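Local coordinates for protein bile acid 7a-dehydratase, BaiE (Clostridium hiranonis DSM 13275, PDB 4L8P) that probably catalyses the 7-alpha-dehydration of bile acids, as a trimeric lyase built on the cystatin-like SnoaL fold, at residues A[56-61]-A[89-94]; A[141-146]-A[163-168]. One frame throughout, in Å; residues are numbered along the deposited sequence. Where two conformers were deposited one is given.

Interaction 1: A[56-61]-A[89-94]; sequences KLWDEL and YLAAAM
The indole of Trp58, in the first turn of the short helix 58-62, lies against the last turn of helix 83-93, a packing of two helices within the SnoaL-like domain. The tight part is the ring itself. Ala91 CB stands over the five-membered ring, 3.8 Å from its centroid and 21° off the normal, a CH-pi contact that the small methyl allows because it lets the helix backbone come close: Ala91 CA is 3.7 Å from Trp58 CE2. Leu90 carries the packing along the six-membered ring, its CB 3.7 Å from Trp58 CZ3. Leu90 CD1 goes on to meet Leu61 CD2, where the two leucines meet at roughly a right angle; Leu61 also touches Cys52 of helix 22-55. The other face of the indole rests near Lys56 CA, in the Schellman turn that ends helix 22-55.

The looser side is polar and partly hydrated. A water accepts from Trp58 NE1 and donates to the carbonyl oxygens of Ala91 and Met94, so the indole N-H and the end of the helix are joined through solvent. The long lysine chain suits this edge: bent at its last torsion (chi4 -68°), it brings the ammonium to several carbonyls, those of Pro95 and Glu98 as well as that of Met94, a selenomethionine here. The Lys56 NZ to Met94 O bond is 3.0 Å long, with the nitrogen standing above the carbonyl plane, 68° out of it.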
# COMPACT_ATOMS: atom_id res chain seq x y z
N LYS A 56 12.26 8.19 13.13
CA LYS A 56 13.19 8.06 14.26
C LYS A 56 12.56 8.51 15.60
O LYS A 56 13.22 9.12 16.46
CB LYS A 56 14.52 8.81 14.00
CG LYS A 56 15.19 8.41 12.68
CD LYS A 56 16.52 9.10 12.45
CE LYS A 56 17.00 8.89 11.01
NZ LYS A 56 17.35 7.48 10.72
N LEU A 57 11.26 8.21 15.74
CA LEU A 57 10.49 8.54 16.94
C LEU A 57 10.53 7.32 17.84
O LEU A 57 9.59 6.52 17.89
CB LEU A 57 9.06 8.91 16.55
CG LEU A 57 8.90 10.07 15.55
CD1 LEU A 57 7.43 10.26 15.19
CD2 LEU A 57 9.51 11.34 16.13
N TRP A 58 11.65 7.18 18.56
CA TRP A 58 11.98 5.90 19.14
C TRP A 58 11.09 5.55 20.33
O TRP A 58 10.65 4.40 20.45
CB TRP A 58 13.46 5.81 19.52
CG TRP A 58 14.38 6.08 18.36
CD1 TRP A 58 15.38 7.04 18.30
CD2 TRP A 58 14.42 5.39 17.11
NE1 TRP A 58 16.01 6.98 17.08
CE2 TRP A 58 15.44 5.98 16.33
CE3 TRP A 58 13.67 4.33 16.56
CZ2 TRP A 58 15.76 5.52 15.03
CZ3 TRP A 58 13.98 3.89 15.24
CH2 TRP A 58 15.02 4.50 14.50
N ASP A 59 10.78 6.56 21.16
CA ASP A 59 9.85 6.35 22.28
C ASP A 59 8.46 5.94 21.83
O ASP A 59 7.86 5.04 22.41
CB ASP A 59 9.72 7.61 23.15
CG ASP A 59 11.00 7.91 23.92
OD1 ASP A 59 11.79 6.98 24.14
OD2 ASP A 59 11.19 9.09 24.30
N GLU A 60 7.95 6.61 20.80
CA GLU A 60 6.67 6.21 20.19
C GLU A 60 6.72 4.82 19.53
O GLU A 60 5.80 4.01 19.71
CB GLU A 60 6.16 7.28 19.21
CG GLU A 60 4.68 7.11 18.87
CD GLU A 60 4.06 8.29 18.14
OE1 GLU A 60 4.76 9.28 17.81
OE2 GLU A 60 2.83 8.23 17.89
N LEU A 61 7.81 4.51 18.82
CA LEU A 61 7.96 3.17 18.25
C LEU A 61 7.88 2.08 19.33
O LEU A 61 7.28 1.02 19.15
CB LEU A 61 9.28 3.03 17.51
CG LEU A 61 9.41 1.71 16.73
CD1 LEU A 61 10.27 2.00 15.50
CD2 LEU A 61 10.09 0.59 17.50
N TYR A 89 18.92 -0.43 20.04
CA TYR A 89 19.57 -0.94 18.84
C TYR A 89 19.22 -0.05 17.63
O TYR A 89 20.11 0.37 16.88
CB TYR A 89 19.18 -2.41 18.55
CG TYR A 89 19.62 -2.85 17.15
CD1 TYR A 89 20.95 -3.26 16.91
CD2 TYR A 89 18.75 -2.79 16.07
CE1 TYR A 89 21.37 -3.62 15.63
CE2 TYR A 89 19.16 -3.13 14.78
CZ TYR A 89 20.47 -3.55 14.57
OH TYR A 89 20.86 -3.88 13.30
N LEU A 90 17.94 0.21 17.43
CA LEU A 90 17.50 0.95 16.24
C LEU A 90 18.05 2.37 16.20
O LEU A 90 18.48 2.85 15.14
CB LEU A 90 15.99 0.96 16.10
CG LEU A 90 15.31 -0.39 15.80
CD1 LEU A 90 13.80 -0.23 15.87
CD2 LEU A 90 15.72 -0.97 14.45
N ALA A 91 18.06 3.04 17.35
CA ALA A 91 18.59 4.40 17.42
C ALA A 91 20.07 4.45 17.02
O ALA A 91 20.49 5.38 16.33
CB ALA A 91 18.38 4.96 18.82
N ALA A 92 20.84 3.43 17.41
CA ALA A 92 22.25 3.30 17.00
C ALA A 92 22.42 2.88 15.56
O ALA A 92 23.27 3.42 14.85
CB ALA A 92 22.99 2.33 17.93
N ALA A 93 21.61 1.92 15.11
CA ALA A 93 21.71 1.38 13.75
C ALA A 93 21.18 2.30 12.67
O ALA A 93 21.64 2.22 11.51
CB ALA A 93 21.02 0.03 13.66
N MSE A 94 20.26 3.21 13.04
CA MSE A 94 19.57 4.09 12.09
C MSE A 94 19.77 5.52 12.56
O MSE A 94 18.82 6.21 12.98
CB MSE A 94 18.13 3.69 12.01
CG MSE A 94 18.09 2.24 11.57
SE MSE A 94 16.23 1.80 11.38
CE MSE A 94 15.91 2.63 9.67
O HOH W 1 18.71 7.50 15.48

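Interaction 2: A[141-146]-A[163-168]; sequences GGAFYT and YVRIFE
A classic beta bulge interrupts the antiparallel hairpin of strands 137-152 and 155-172, with Ile166 and Phe167 both facing Gly142. Gly142 N donates to Phe167 O at 3.0 Å, while Gly142 O receives Ile166 N at 2.8 Å from above its carbonyl plane and a weak bond from Arg165 NH1. Glycine suits both positions: at Gly141, whose CA is 3.1 Å from Phe167 O, that oxygen and Arg165 NH2 leave no room for a side chain, and at Gly142 the packing of Ile166 CD1 leaves little. Beyond the bulge Phe144 and Val164 form a regular hydrogen-bonded pair.

On the sheet face of Tyr145 and Tyr163, the side chains run together as an offset pair, with planes 26° apart and little ring-over-ring overlap. Instead Tyr163 CB sits over the centre of the Tyr145 ring, 3.5 Å from its centroid, and Tyr145 OH reaches over the rim of the Tyr163 ring. On the other face Ile166 CD1 covers the Phe144 ring, 3.8 Å from the centroid; chi1 of -59° swings CG1 and CD1 toward that ring.

Arg165 NE and NH2 both grip Glu168 OE1, in the guanidinium plane, at 2.9 and 2.8 Å from that oxygen, and NH1 pairs with Asp125. With His170 at Glu168 OE2, this network of salt bridges and hydrogen bonds would probably hold the guanidinium's rotation fixed.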
# COMPACT_ATOMS: atom_id res chain seq x y z
N GLY A 141 15.98 -2.57 -1.29
CA GLY A 141 15.61 -3.96 -1.20
C GLY A 141 14.11 -4.20 -1.15
O GLY A 141 13.29 -3.27 -1.14
N GLY A 142 13.78 -5.48 -1.06
CA GLY A 142 12.42 -5.93 -0.86
C GLY A 142 12.43 -7.14 0.03
O GLY A 142 13.41 -7.89 0.05
N ALA A 143 11.33 -7.37 0.73
CA ALA A 143 11.21 -8.51 1.61
C ALA A 143 9.76 -8.91 1.83
O ALA A 143 8.88 -8.06 1.79
CB ALA A 143 11.88 -8.19 2.95
N PHE A 144 9.55 -10.21 2.08
CA PHE A 144 8.26 -10.72 2.54
C PHE A 144 8.40 -10.95 4.04
O PHE A 144 9.17 -11.81 4.45
CB PHE A 144 7.93 -12.05 1.86
CG PHE A 144 7.81 -11.96 0.36
CD1 PHE A 144 6.87 -11.13 -0.21
CD2 PHE A 144 8.60 -12.77 -0.47
CE1 PHE A 144 6.72 -11.07 -1.60
CE2 PHE A 144 8.45 -12.71 -1.86
CZ PHE A 144 7.52 -11.85 -2.39
N TYR A 145 7.63 -10.22 4.82
CA TYR A 145 7.60 -10.33 6.30
C TYR A 145 6.36 -11.08 6.71
O TYR A 145 5.28 -10.94 6.10
CB TYR A 145 7.57 -8.93 6.93
CG TYR A 145 8.95 -8.35 7.14
CD1 TYR A 145 9.65 -7.77 6.11
CD2 TYR A 145 9.58 -8.45 8.39
CE1 TYR A 145 10.93 -7.26 6.30
CE2 TYR A 145 10.86 -7.93 8.58
CZ TYR A 145 11.53 -7.34 7.54
OH TYR A 145 12.80 -6.84 7.71
N THR A 146 6.52 -11.91 7.74
CA THR A 146 5.39 -12.51 8.44
C THR A 146 5.49 -12.16 9.93
O THR A 146 6.29 -12.73 10.67
CB THR A 146 5.32 -14.03 8.20
OG1 THR A 146 5.25 -14.26 6.78
CG2 THR A 146 4.09 -14.60 8.85
N TYR A 163 11.36 -12.90 8.00
CA TYR A 163 11.30 -12.46 6.62
C TYR A 163 12.17 -13.25 5.66
O TYR A 163 13.15 -13.90 6.06
CB TYR A 163 11.67 -10.97 6.54
CG TYR A 163 13.09 -10.63 6.92
CD1 TYR A 163 13.44 -10.37 8.23
CD2 TYR A 163 14.10 -10.57 5.95
CE1 TYR A 163 14.73 -10.03 8.58
CE2 TYR A 163 15.40 -10.23 6.29
CZ TYR A 163 15.72 -9.96 7.60
OH TYR A 163 17.03 -9.64 7.91
N VAL A 164 11.79 -13.17 4.38
CA VAL A 164 12.59 -13.59 3.28
C VAL A 164 12.97 -12.34 2.48
O VAL A 164 12.10 -11.61 2.03
CB VAL A 164 11.82 -14.57 2.37
CG1 VAL A 164 12.61 -14.86 1.09
CG2 VAL A 164 11.51 -15.84 3.12
N ARG A 165 14.27 -12.12 2.29
CA ARG A 165 14.75 -10.98 1.52
C ARG A 165 14.62 -11.33 0.04
O ARG A 165 15.26 -12.25 -0.43
CB ARG A 165 16.22 -10.71 1.93
CG ARG A 165 16.74 -9.33 1.63
CD ARG A 165 16.21 -8.34 2.66
NE ARG A 165 16.86 -7.03 2.56
CZ ARG A 165 16.27 -5.88 2.24
NH1 ARG A 165 14.97 -5.80 1.97
NH2 ARG A 165 16.99 -4.76 2.24
N ILE A 166 13.79 -10.58 -0.70
CA ILE A 166 13.62 -10.81 -2.13
C ILE A 166 14.93 -10.45 -2.82
O ILE A 166 15.48 -11.23 -3.63
CB ILE A 166 12.49 -9.95 -2.69
CG1 ILE A 166 11.15 -10.27 -1.99
CG2 ILE A 166 12.39 -10.09 -4.21
CD1 ILE A 166 10.11 -9.20 -2.19
N PHE A 167 15.40 -9.25 -2.49
CA PHE A 167 16.71 -8.81 -2.92
C PHE A 167 17.18 -7.62 -2.11
O PHE A 167 16.40 -6.96 -1.43
CB PHE A 167 16.74 -8.51 -4.42
CG PHE A 167 16.54 -7.07 -4.75
CD1 PHE A 167 15.32 -6.46 -4.55
CD2 PHE A 167 17.58 -6.33 -5.29
CE1 PHE A 167 15.16 -5.11 -4.85
CE2 PHE A 167 17.41 -5.00 -5.60
CZ PHE A 167 16.21 -4.39 -5.37
N GLU A 168 18.48 -7.36 -2.22
CA GLU A 168 19.09 -6.20 -1.61
C GLU A 168 20.24 -5.78 -2.50
O GLU A 168 20.97 -6.64 -2.99
CB GLU A 168 19.59 -6.51 -0.20
CG GLU A 168 20.04 -5.26 0.53
CD GLU A 168 20.42 -5.54 1.98
OE1 GLU A 168 19.54 -5.90 2.76
OE2 GLU A 168 21.59 -5.43 2.35

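In the fold
The contacts follow one another along the chain: interaction 1 is complete before interaction 2 begins. Their centres lie about 21 Å apart, and their nearest atoms about 9 Å, so they do not touch. Interaction 1 belongs to the helical part of the cystatin-like fold, packing helix 58-62 on helix 83-93 just before strand 98-111 opens the four-stranded antiparallel sheet; interaction 2 joins the last two strands of that sheet. Pentaethylene glycol, probably from the crystallisation liquor, is bound near Leu90 and near Tyr145; such molecules often mark pockets, and both contacts may border one. Interaction 2 also reaches the second subunit, where the sheet runs on across the interface.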